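Long-range contacts in bsobi restriction endonuclease (Geobacillus stearothermophilus, PDB 1DC1), which cuts double-stranded DNA at the degenerate sequence 5'-CYCGRG-3', working as a homodimeric type II restriction endonuclease and cleaving after the first cytosine: residues E44-L49 and E113-Y118; I280-E285 and N306-E311. One frame throughout, in Å; residues are numbered along the deposited sequence.

Contact 1. Residues E44-L49 and E113-Y118; sequences ERARAL and ELIFRY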
loop_
_atom_site.group_PDB
_atom_site.type_symbol
_atom_site.label_atom_id
_atom_site.label_comp_id
_atom_site.label_asym_id
_atom_site.label_seq_id
_atom_site.Cartn_x
_atom_site.Cartn_y
_atom_site.Cartn_z
ATOM N N GLU D 44 13.251 22.291 -6.016
ATOM C CA GLU D 44 13.425 23.367 -6.985
ATOM C C GLU D 44 12.060 23.877 -7.459
ATOM O O GLU D 44 11.911 25.089 -7.642
ATOM C CB GLU D 44 14.293 22.933 -8.174
ATOM C CG GLU D 44 14.800 24.171 -8.925
ATOM C CD GLU D 44 15.682 23.870 -10.135
ATOM O OE1 GLU D 44 15.936 22.672 -10.412
ATOM O OE2 GLU D 44 16.132 24.837 -10.800
ATOM N N ARG D 45 11.072 22.988 -7.651
ATOM C CA ARG D 45 9.737 23.465 -8.036
ATOM C C ARG D 45 9.149 24.358 -6.909
ATOM O O ARG D 45 8.458 25.336 -7.203
ATOM C CB ARG D 45 8.793 22.291 -8.362
ATOM C CG ARG D 45 9.061 21.672 -9.759
ATOM C CD ARG D 45 8.005 20.590 -10.143
ATOM N NE ARG D 45 8.126 19.355 -9.352
ATOM C CZ ARG D 45 8.874 18.314 -9.706
ATOM N NH1 ARG D 45 9.565 18.349 -10.840
ATOM N NH2 ARG D 45 8.957 17.266 -8.916
ATOM N N ALA D 46 9.431 24.032 -5.643
ATOM C CA ALA D 46 8.978 24.828 -4.513
ATOM C C ALA D 46 9.697 26.200 -4.561
ATOM O O ALA D 46 9.057 27.224 -4.345
ATOM C CB ALA D 46 9.233 24.099 -3.197
ATOM N N ARG D 47 11.002 26.224 -4.873
ATOM C CA ARG D 47 11.742 27.480 -4.990
ATOM C C ARG D 47 11.120 28.318 -6.116
ATOM O O ARG D 47 10.952 29.537 -5.990
ATOM C CB ARG D 47 13.238 27.206 -5.332
ATOM C CG ARG D 47 14.115 26.544 -4.260
ATOM C CD ARG D 47 14.573 27.495 -3.167
ATOM N NE ARG D 47 15.427 26.859 -2.153
ATOM C CZ ARG D 47 15.877 27.440 -1.035
ATOM N NH1 ARG D 47 15.576 28.688 -0.740
ATOM N NH2 ARG D 47 16.672 26.780 -0.204
ATOM N N ALA D 48 10.804 27.674 -7.233
ATOM C CA ALA D 48 10.229 28.369 -8.363
ATOM C C ALA D 48 8.851 28.892 -8.027
ATOM O O ALA D 48 8.492 30.010 -8.432
ATOM C CB ALA D 48 10.167 27.450 -9.546
ATOM N N LEU D 49 8.067 28.101 -7.286
ATOM C CA LEU D 49 6.717 28.531 -6.877
ATOM C C LEU D 49 6.820 29.769 -6.007
ATOM O O LEU D 49 6.041 30.683 -6.163
ATOM C CB LEU D 49 5.944 27.441 -6.086
ATOM C CG LEU D 49 4.539 27.773 -5.470
ATOM C CD1 LEU D 49 3.456 28.088 -6.547
ATOM C CD2 LEU D 49 4.099 26.588 -4.592
ATOM N N GLU D 113 3.755 30.092 4.139
ATOM C CA GLU D 113 2.646 29.209 4.521
ATOM C C GLU D 113 2.293 28.365 3.261
ATOM O O GLU D 113 2.136 27.140 3.333
ATOM C CB GLU D 113 1.406 30.014 4.972
ATOM C CG GLU D 113 0.243 29.123 5.467
ATOM C CD GLU D 113 0.561 28.355 6.770
ATOM O OE1 GLU D 113 1.475 28.784 7.506
ATOM O OE2 GLU D 113 -0.100 27.323 7.085
ATOM N N LEU D 114 2.176 29.019 2.114
ATOM C CA LEU D 114 1.847 28.341 0.860
ATOM C C LEU D 114 2.910 27.328 0.446
ATOM O O LEU D 114 2.600 26.168 0.105
ATOM C CB LEU D 114 1.716 29.371 -0.260
ATOM C CG LEU D 114 1.511 28.831 -1.682
ATOM C CD1 LEU D 114 0.343 27.813 -1.744
ATOM C CD2 LEU D 114 1.237 30.048 -2.595
ATOM N N ILE D 115 4.172 27.782 0.442
ATOM C CA ILE D 115 5.308 26.921 0.048
ATOM C C ILE D 115 5.454 25.693 0.969
ATOM O O ILE D 115 5.690 24.598 0.490
ATOM C CB ILE D 115 6.707 27.697 0.003
ATOM C CG1 ILE D 115 6.626 28.990 -0.867
ATOM C CG2 ILE D 115 7.760 26.784 -0.556
ATOM C CD1 ILE D 115 5.943 28.849 -2.213
ATOM N N PHE D 116 5.320 25.894 2.278
ATOM C CA PHE D 116 5.403 24.836 3.278
ATOM C C PHE D 116 4.261 23.820 3.026
ATOM O O PHE D 116 4.495 22.611 3.089
ATOM C CB PHE D 116 5.251 25.408 4.705
ATOM C CG PHE D 116 6.448 26.194 5.196
ATOM C CD1 PHE D 116 7.630 26.297 4.438
ATOM C CD2 PHE D 116 6.394 26.837 6.423
ATOM C CE1 PHE D 116 8.748 27.042 4.904
ATOM C CE2 PHE D 116 7.503 27.580 6.899
ATOM C CZ PHE D 116 8.670 27.682 6.142
ATOM N N ARG D 117 3.038 24.303 2.750
ATOM C CA ARG D 117 1.928 23.385 2.495
ATOM C C ARG D 117 2.089 22.670 1.182
ATOM O O ARG D 117 1.800 21.480 1.081
ATOM C CB ARG D 117 0.597 24.104 2.575
ATOM C CG ARG D 117 0.242 24.263 4.047
ATOM C CD ARG D 117 -0.963 25.199 4.430
ATOM N NE ARG D 117 -1.133 25.072 5.890
ATOM C CZ ARG D 117 -1.784 24.071 6.484
ATOM N NH1 ARG D 117 -2.353 23.105 5.761
ATOM N NH2 ARG D 117 -1.788 23.999 7.801
ATOM N N TYR D 118 2.572 23.392 0.180
ATOM C CA TYR D 118 2.791 22.796 -1.126
ATOM C C TYR D 118 3.817 21.601 -0.988
ATOM O O TYR D 118 3.594 20.526 -1.544
ATOM C CB TYR D 118 3.283 23.899 -2.069
ATOM C CG TYR D 118 3.811 23.365 -3.342
ATOM C CD1 TYR D 118 2.947 23.004 -4.370
ATOM C CD2 TYR D 118 5.200 23.188 -3.521
ATOM C CE1 TYR D 118 3.460 22.479 -5.568
ATOM C CE2 TYR D 118 5.702 22.679 -4.695
ATOM C CZ TYR D 118 4.845 22.334 -5.709
ATOM O OH TYR D 118 5.382 21.896 -6.890
HETATM O O HOH W 1 7.133 19.597 -6.428
#

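Contact 2. Residues I280-E285 and N306-E311; sequences IGAAIE and NLTKTE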
loop_
_atom_site.group_PDB
_atom_site.type_symbol
_atom_site.label_atom_id
_atom_site.label_comp_id
_atom_site.label_asym_id
_atom_site.label_seq_id
_atom_site.Cartn_x
_atom_site.Cartn_y
_atom_site.Cartn_z
ATOM N N ILE D 280 8.836 -14.176 -6.716
ATOM C CA ILE D 280 10.175 -13.690 -6.384
ATOM C C ILE D 280 9.942 -12.461 -5.520
ATOM O O ILE D 280 9.193 -11.583 -5.896
ATOM C CB ILE D 280 10.960 -13.257 -7.656
ATOM C CG1 ILE D 280 11.073 -14.439 -8.622
ATOM C CG2 ILE D 280 12.324 -12.670 -7.289
ATOM C CD1 ILE D 280 11.514 -14.020 -10.044
ATOM N N GLY D 281 10.570 -12.412 -4.352
ATOM C CA GLY D 281 10.377 -11.260 -3.487
ATOM C C GLY D 281 11.649 -10.828 -2.773
ATOM O O GLY D 281 12.431 -11.671 -2.395
ATOM N N ALA D 282 11.859 -9.522 -2.594
ATOM C CA ALA D 282 13.036 -9.041 -1.861
ATOM C C ALA D 282 12.791 -9.053 -0.321
ATOM O O ALA D 282 13.735 -9.218 0.462
ATOM C CB ALA D 282 13.439 -7.609 -2.363
ATOM N N ALA D 283 11.537 -8.884 0.104
ATOM C CA ALA D 283 11.161 -8.898 1.528
ATOM C C ALA D 283 10.341 -10.159 1.804
ATOM O O ALA D 283 9.158 -10.240 1.464
ATOM C CB ALA D 283 10.347 -7.669 1.856
ATOM N N ILE D 284 10.979 -11.161 2.373
ATOM C CA ILE D 284 10.317 -12.417 2.658
ATOM C C ILE D 284 10.510 -12.733 4.142
ATOM O O ILE D 284 11.616 -12.906 4.625
ATOM C CB ILE D 284 10.868 -13.591 1.732
ATOM C CG1 ILE D 284 10.539 -13.281 0.263
ATOM C CG2 ILE D 284 10.195 -14.959 2.097
ATOM C CD1 ILE D 284 10.949 -14.361 -0.786
ATOM N N GLU D 285 9.386 -12.767 4.847
ATOM C CA GLU D 285 9.316 -13.032 6.280
ATOM C C GLU D 285 9.042 -14.535 6.605
ATOM O O GLU D 285 8.667 -15.305 5.723
ATOM C CB GLU D 285 8.242 -12.073 6.863
ATOM C CG GLU D 285 8.717 -10.595 6.756
ATOM C CD GLU D 285 9.938 -10.372 7.644
ATOM O OE1 GLU D 285 9.733 -10.326 8.857
ATOM O OE2 GLU D 285 11.079 -10.296 7.164
ATOM N N ASN D 306 14.400 -15.431 -3.337
ATOM C CA ASN D 306 14.465 -14.201 -2.599
ATOM C C ASN D 306 15.387 -13.325 -3.481
ATOM O O ASN D 306 16.570 -13.666 -3.716
ATOM C CB ASN D 306 15.108 -14.384 -1.241
ATOM C CG ASN D 306 15.153 -13.108 -0.484
ATOM O OD1 ASN D 306 15.704 -12.097 -0.947
ATOM N ND2 ASN D 306 14.547 -13.115 0.683
ATOM N N LEU D 307 14.830 -12.212 -3.977
ATOM C CA LEU D 307 15.520 -11.290 -4.873
ATOM C C LEU D 307 16.807 -10.672 -4.292
ATOM O O LEU D 307 17.661 -10.231 -5.051
ATOM C CB LEU D 307 14.533 -10.199 -5.375
ATOM C CG LEU D 307 14.980 -9.196 -6.477
ATOM C CD1 LEU D 307 15.107 -9.875 -7.849
ATOM C CD2 LEU D 307 13.972 -8.039 -6.577
ATOM N N THR D 308 16.975 -10.646 -2.975
ATOM C CA THR D 308 18.209 -10.070 -2.416
ATOM C C THR D 308 19.343 -11.108 -2.330
ATOM O O THR D 308 20.464 -10.774 -1.934
ATOM C CB THR D 308 17.986 -9.478 -1.001
ATOM O OG1 THR D 308 17.791 -10.535 -0.072
ATOM C CG2 THR D 308 16.757 -8.546 -0.992
ATOM N N LYS D 309 19.048 -12.362 -2.704
ATOM C CA LYS D 309 20.022 -13.440 -2.663
ATOM C C LYS D 309 20.394 -13.907 -4.059
ATOM O O LYS D 309 19.680 -14.664 -4.739
ATOM C CB LYS D 309 19.481 -14.564 -1.836
ATOM C CG LYS D 309 19.052 -14.112 -0.456
ATOM C CD LYS D 309 18.610 -15.281 0.399
ATOM C CE LYS D 309 17.986 -14.816 1.694
ATOM N NZ LYS D 309 18.174 -15.827 2.771
ATOM N N THR D 310 21.545 -13.403 -4.466
ATOM C CA THR D 310 22.145 -13.693 -5.765
ATOM C C THR D 310 22.131 -15.125 -6.237
ATOM O O THR D 310 21.829 -15.394 -7.401
ATOM C CB THR D 310 23.607 -13.287 -5.757
ATOM O OG1 THR D 310 23.722 -12.065 -5.034
ATOM C CG2 THR D 310 24.132 -13.135 -7.162
ATOM N N GLU D 311 22.488 -16.051 -5.356
ATOM C CA GLU D 311 22.523 -17.425 -5.788
ATOM C C GLU D 311 21.150 -17.943 -6.128
ATOM O O GLU D 311 21.030 -18.779 -7.030
ATOM C CB GLU D 311 23.147 -18.305 -4.730
ATOM C CG GLU D 311 24.633 -18.213 -4.662
ATOM C CD GLU D 311 25.200 -19.050 -3.528
ATOM O OE1 GLU D 311 24.874 -18.770 -2.341
ATOM O OE2 GLU D 311 25.968 -19.988 -3.837
#

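Contact 1. Residues E44-L49 and E113-Y118
One face of the Tyr-118 ring is taken by Leu-49: methyl CD2 stands 3.8 Å from the ring centroid, 22° off the normal, in a CH-pi contact shifted toward the CG end of the ring. Arg-45 presents the edge of its guanidinium, near its plane, to Tyr-118 OH. The two do not bond directly; a water links them, accepting from Arg-45 NE at 3.1 Å and lying 2.9 Å from Tyr-118 OH. With CG anti to the backbone N (chi1 168°), the tyrosine reaches across to the neighbouring helix, and its CE2 comes 3.9 Å from Ala-46 CA. Farther along the interface the Leu-49 and Ile-115 side chains overlap flank to flank, pointing opposite ways, Leu-49 CG 3.7 Å from Ile-115 CD1. The CA atoms of the nearly antiparallel helices come nearest at Ala-46 and Ile-115 (6.2 Å), consistent with the small alanine; Ala-46 CB is 4.0 Å from Ile-115 CG2. Helix 69-75 adds Ala-71 against Leu-49 and Ala-75 against Tyr-118, a third helix on the same apolar patch. A phenylalanine in place of Tyr-118 would probably keep the methyl-ring contact but leave the bridging water without its hydroxyl partner and Arg-45 without its link across the interface. The chemistry is thus mainly apolar, with one water-mediated polar link on the solvent side, where Arg-45 is exposed.

Contact 2. Residues I280-E285 and N306-E311
Gly-281 and Asn-306 form a parallel beta bridge where strands 276-281 and 303-306 end side by side at one margin of the mixed sheet of this PD-(D/E)XK-clan nuclease. Leu-307 N donates to Gly-281 O at 2.9 Å, and Asn-306 CA adds a CA-H...O contact to the same oxygen. On the tightly packed side, Ile-280 CG2 lies 3.8 Å from Leu-307 CB and Ala-282 CB fits beside that carbon; Leu-142 and Ala-138 of helix 110-152 continue this apolar layer. At Gly-281 even a beta carbon would probably be crowded by Ile-284 CG1. Toward partly exposed Thr-308 a single methyl, CG2, still reaches Ala-282, 3.4 Å from its O; beyond it, Lys-309 to Glu-311 lead off into helix 310-321 without touching 280-285. Asn-306 sits between these regions, its ND2 resting 3.9 Å from Ile-284 CB and donating to Leu-17 O. Strand 235-242, hydrogen-bonded to Ile-280, carries Glu-240 and Lys-242, which with Asp-212 are the predicted catalytic magnesium ligands. Asn-306 CG lies anti to its own N (chi1 -179°), which turns OD1 to the following turn: it closes an Asx turn by accepting from Thr-308 N at 2.8 Å in the carbonyl plane, and takes a second bond from Thr-308 OG1, at 2.7 Å, from above that plane.

In the fold
Contact 1 and contact 2 lie on opposite sides of the chain's centre, their centres about 39 Å apart and their nearest atoms about 26 Å. They follow in series along the chain: 44-49 with 113-118 closes before 280-285 with 306-311 begins. Contact 1 belongs to the all-helical part, where helices 21-53 and 110-152 meet and the second subunit packs against them directly, Arg-47 pairing with Glu-113 of the second subunit. Contact 2 lies at the margin of the mixed sheet formed by strand 303-306, beside the predicted metal site. The same two long helices join them, since both also touch contact 2 through other residues. The two helices thus run from the subunit interface to the nuclease core.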